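PDB 4ZQU: CdiI toxin from Salmonella enterica subsp. enterica serovar Rubislaw str. ATCC 10717, which neutralises its cognate CdiA toxin as the immunity protein of a contact-dependent growth inhibition system, protecting the cell that makes it. Local coordinates for residues S61-P66 and W73-V78. Residues are numbered along the deposited sequence; the frame is centred on the assembly and turned at random.
Sequences SRFVLP and WIHPEV
A type I beta turn, His75 to Val78, packs against Leu65 of the short strand 64-65 and Phe63 just before it, chiefly through His75 and Val78, with Glu77 grazing the ring edge of Phe63. Phe63 meets the turn at its first residue: the edge of its ring points into the face of His75, with CE2 of Phe63 3.6 Å from CG of His75 and the two planes at 87°, a T-shaped pair. The Phe63 ring reaches this far because CG stands anti to the backbone N (chi1 -171°). The imidazole is held from within the turn as well: ND1 of His75 accepts from the backbone N of Glu77 at 3.1 Å, nearly in the ring plane; that bond should favour a neutral ring with the proton on NE2.

This loop is the return leg of the connection between the two parallel strands 64-65 and 79-80, which form a two-stranded sheet. Val78, just ahead of strand 79-80, is wedged between Phe63 and Leu65. CG2 of Val78 lies over one face of the Phe63 ring, 3.3 Å from the backbone O of Phe63. The same CG2 of Val78 also meets CG of Leu65 at 3.8 Å. The Val78 CA joins in with a CA-H...O contact to the same Phe63 O, 3.4 Å away. Leu65 CD1 goes on to touch CG2 of Ile74 more loosely, at 4.3 Å. Tyr27 stacks on the Phe63 ring and also packs on Leu65 and Val78, while Arg29 of the CdiA-CT toxin chain rests on Leu65.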
ATOM      1  N   SER B  61       7.837  14.381  -8.067  1.00 35.57           N
ATOM      2  CA  SER B  61       7.814  13.436  -6.961  1.00 32.97           C
ATOM      3  C   SER B  61       8.766  13.864  -5.856  1.00 30.74           C
ATOM      4  O   SER B  61       9.845  14.396  -6.120  1.00 30.05           O
ATOM      5  CB  SER B  61       8.168  12.031  -7.448  1.00 34.76           C
ATOM      6  OG  SER B  61       8.091  11.094  -6.390  1.00 32.17           O
ATOM      7  N   ARG B  62       8.356  13.626  -4.616  1.00 29.51           N
ATOM      8  CA  ARG B  62       9.159  13.992  -3.460  1.00 28.66           C
ATOM      9  C   ARG B  62       9.707  12.773  -2.731  1.00 26.05           C
ATOM     10  O   ARG B  62       9.023  11.763  -2.579  1.00 24.94           O
ATOM     11  CB  ARG B  62       8.340  14.844  -2.491  1.00 30.30           C
ATOM     12  CG  ARG B  62       8.018  16.232  -3.001  1.00 29.61           C
ATOM     13  CD  ARG B  62       7.283  17.030  -1.947  1.00 28.51           C
ATOM     14  NE  ARG B  62       5.919  16.550  -1.753  1.00 29.02           N
ATOM     15  CZ  ARG B  62       5.224  16.714  -0.632  1.00 30.45           C
ATOM     16  NH1 ARG B  62       5.771  17.338   0.404  1.00 29.15           N
ATOM     17  NH2 ARG B  62       3.985  16.250  -0.543  1.00 31.39           N
ATOM     18  N   PHE B  63      10.955  12.883  -2.290  1.00 28.54           N
ATOM     19  CA  PHE B  63      11.596  11.867  -1.470  1.00 29.18           C
ATOM     20  C   PHE B  63      11.457  12.285  -0.011  1.00 29.20           C
ATOM     21  O   PHE B  63      12.273  13.045   0.507  1.00 31.10           O
ATOM     22  CB  PHE B  63      13.061  11.706  -1.875  1.00 28.30           C
ATOM     23  CG  PHE B  63      13.746  10.542  -1.235  1.00 27.62           C
ATOM     24  CD1 PHE B  63      13.206   9.273  -1.319  1.00 28.22           C
ATOM     25  CD2 PHE B  63      14.948  10.713  -0.569  1.00 29.38           C
ATOM     26  CE1 PHE B  63      13.841   8.197  -0.734  1.00 29.44           C
ATOM     27  CE2 PHE B  63      15.590   9.639   0.016  1.00 30.24           C
ATOM     28  CZ  PHE B  63      15.037   8.380  -0.067  1.00 29.65           C
ATOM     29  N   VAL B  64      10.414  11.789   0.646  1.00 28.72           N
ATOM     30  CA  VAL B  64       9.932  12.416   1.869  1.00 29.94           C
ATOM     31  C   VAL B  64       9.476  11.404   2.928  1.00 30.65           C
ATOM     32  O   VAL B  64       8.958  10.337   2.602  1.00 32.16           O
ATOM     33  CB  VAL B  64       8.775  13.399   1.523  1.00 25.90           C
ATOM     34  CG1 VAL B  64       7.723  12.709   0.665  1.00 23.17           C
ATOM     35  CG2 VAL B  64       8.154  14.022   2.771  1.00 23.17           C
ATOM     36  N   LEU B  65       9.703  11.743   4.195  1.00 30.17           N
ATOM     37  CA  LEU B  65       9.233  10.958   5.336  1.00 27.51           C
ATOM     38  C   LEU B  65       8.245  11.777   6.173  1.00 26.30           C
ATOM     39  O   LEU B  65       8.185  12.996   6.026  1.00 25.39           O
ATOM     40  CB  LEU B  65      10.418  10.504   6.189  1.00 26.32           C
ATOM     41  CG  LEU B  65      11.141   9.261   5.680  1.00 24.14           C
ATOM     42  CD1 LEU B  65      12.412   9.029   6.471  1.00 25.25           C
ATOM     43  CD2 LEU B  65      10.221   8.054   5.768  1.00 21.37           C
ATOM     44  N   PRO B  66       7.457  11.114   7.043  1.00 26.72           N
ATOM     45  CA  PRO B  66       6.490  11.865   7.858  1.00 26.20           C
ATOM     46  C   PRO B  66       7.138  12.928   8.741  1.00 28.73           C
ATOM     47  O   PRO B  66       6.662  14.063   8.801  1.00 27.84           O
ATOM     48  CB  PRO B  66       5.843  10.779   8.723  1.00 24.64           C
ATOM     49  CG  PRO B  66       6.002   9.531   7.944  1.00 24.23           C
ATOM     50  CD  PRO B  66       7.311   9.658   7.225  1.00 24.75           C
ATOM     51  N   TRP B  73      18.837   5.086  11.265  1.00 32.98           N
ATOM     52  CA  TRP B  73      19.487   5.751  10.144  1.00 34.64           C
ATOM     53  C   TRP B  73      18.427   6.261   9.181  1.00 35.35           C
ATOM     54  O   TRP B  73      17.472   5.550   8.867  1.00 35.70           O
ATOM     55  CB  TRP B  73      20.440   4.803   9.412  1.00 35.19           C
ATOM     56  CG  TRP B  73      21.130   5.430   8.225  1.00 34.89           C
ATOM     57  CD1 TRP B  73      22.343   6.058   8.222  1.00 35.47           C
ATOM     58  CD2 TRP B  73      20.644   5.490   6.875  1.00 34.19           C
ATOM     59  NE1 TRP B  73      22.643   6.503   6.956  1.00 35.70           N
ATOM     60  CE2 TRP B  73      21.618   6.169   6.111  1.00 35.27           C
ATOM     61  CE3 TRP B  73      19.485   5.037   6.237  1.00 34.59           C
ATOM     62  CZ2 TRP B  73      21.465   6.405   4.745  1.00 36.92           C
ATOM     63  CZ3 TRP B  73      19.336   5.272   4.881  1.00 35.03           C
ATOM     64  CH2 TRP B  73      20.320   5.950   4.150  1.00 36.09           C
ATOM     65  N   ILE B  74      18.589   7.493   8.716  1.00 35.27           N
ATOM     66  CA  ILE B  74      17.709   8.015   7.682  1.00 37.17           C
ATOM     67  C   ILE B  74      18.532   8.635   6.562  1.00 36.37           C
ATOM     68  O   ILE B  74      19.619   9.163   6.798  1.00 37.64           O
ATOM     69  CB  ILE B  74      16.712   9.050   8.245  1.00 41.43           C
ATOM     70  CG1 ILE B  74      17.447  10.154   9.011  1.00 45.72           C
ATOM     71  CG2 ILE B  74      15.684   8.370   9.136  1.00 42.08           C
ATOM     72  CD1 ILE B  74      17.563  11.462   8.248  1.00 48.05           C
ATOM     73  N   HIS B  75      18.010   8.555   5.343  1.00 34.86           N
ATOM     74  CA  HIS B  75      18.684   9.107   4.177  1.00 35.56           C
ATOM     75  C   HIS B  75      18.896  10.614   4.327  1.00 35.18           C
ATOM     76  O   HIS B  75      17.976  11.341   4.706  1.00 34.57           O
ATOM     77  CB  HIS B  75      17.881   8.805   2.912  1.00 34.59           C
ATOM     78  CG  HIS B  75      18.712   8.761   1.667  1.00 35.66           C
ATOM     79  ND1 HIS B  75      19.192   9.900   1.056  1.00 36.88           N
ATOM     80  CD2 HIS B  75      19.141   7.720   0.924  1.00 37.33           C
ATOM     81  CE1 HIS B  75      19.886   9.557  -0.013  1.00 39.46           C
ATOM     82  NE2 HIS B  75      19.873   8.242  -0.120  1.00 39.93           N
ATOM     83  N   PRO B  76      20.118  11.087   4.045  1.00 34.67           N
ATOM     84  CA  PRO B  76      20.458  12.508   4.172  1.00 35.96           C
ATOM     85  C   PRO B  76      19.744  13.410   3.164  1.00 38.35           C
ATOM     86  O   PRO B  76      19.765  14.630   3.317  1.00 40.07           O
ATOM     87  CB  PRO B  76      21.972  12.526   3.930  1.00 35.62           C
ATOM     88  CG  PRO B  76      22.254  11.287   3.176  1.00 35.25           C
ATOM     89  CD  PRO B  76      21.292  10.271   3.693  1.00 34.14           C
ATOM     90  N   GLU B  77      19.120  12.821   2.153  1.00 39.69           N
ATOM     91  CA  GLU B  77      18.471  13.603   1.107  1.00 42.96           C
ATOM     92  C   GLU B  77      16.975  13.767   1.351  1.00 41.43           C
ATOM     93  O   GLU B  77      16.316  14.578   0.696  1.00 42.36           O
ATOM     94  CB  GLU B  77      18.688  12.947  -0.256  1.00 47.84           C
ATOM     95  CG  GLU B  77      20.000  13.295  -0.927  1.00 54.15           C
ATOM     96  CD  GLU B  77      20.081  12.734  -2.330  1.00 59.42           C
ATOM     97  OE1 GLU B  77      20.708  11.667  -2.516  1.00 62.68           O
ATOM     98  OE2 GLU B  77      19.516  13.366  -3.248  1.00 60.60           O
ATOM     99  N   VAL B  78      16.440  12.994   2.290  1.00 38.43           N
ATOM    100  CA  VAL B  78      14.995  12.910   2.467  1.00 35.60           C
ATOM    101  C   VAL B  78      14.430  14.196   3.076  1.00 35.27           C
ATOM    102  O   VAL B  78      15.081  14.851   3.892  1.00 36.11           O
ATOM    103  CB  VAL B  78      14.609  11.682   3.338  1.00 27.82           C
ATOM    104  CG1 VAL B  78      14.909  11.928   4.811  1.00 28.22           C
ATOM    105  CG2 VAL B  78      13.144  11.332   3.145  1.00 26.65           C
TER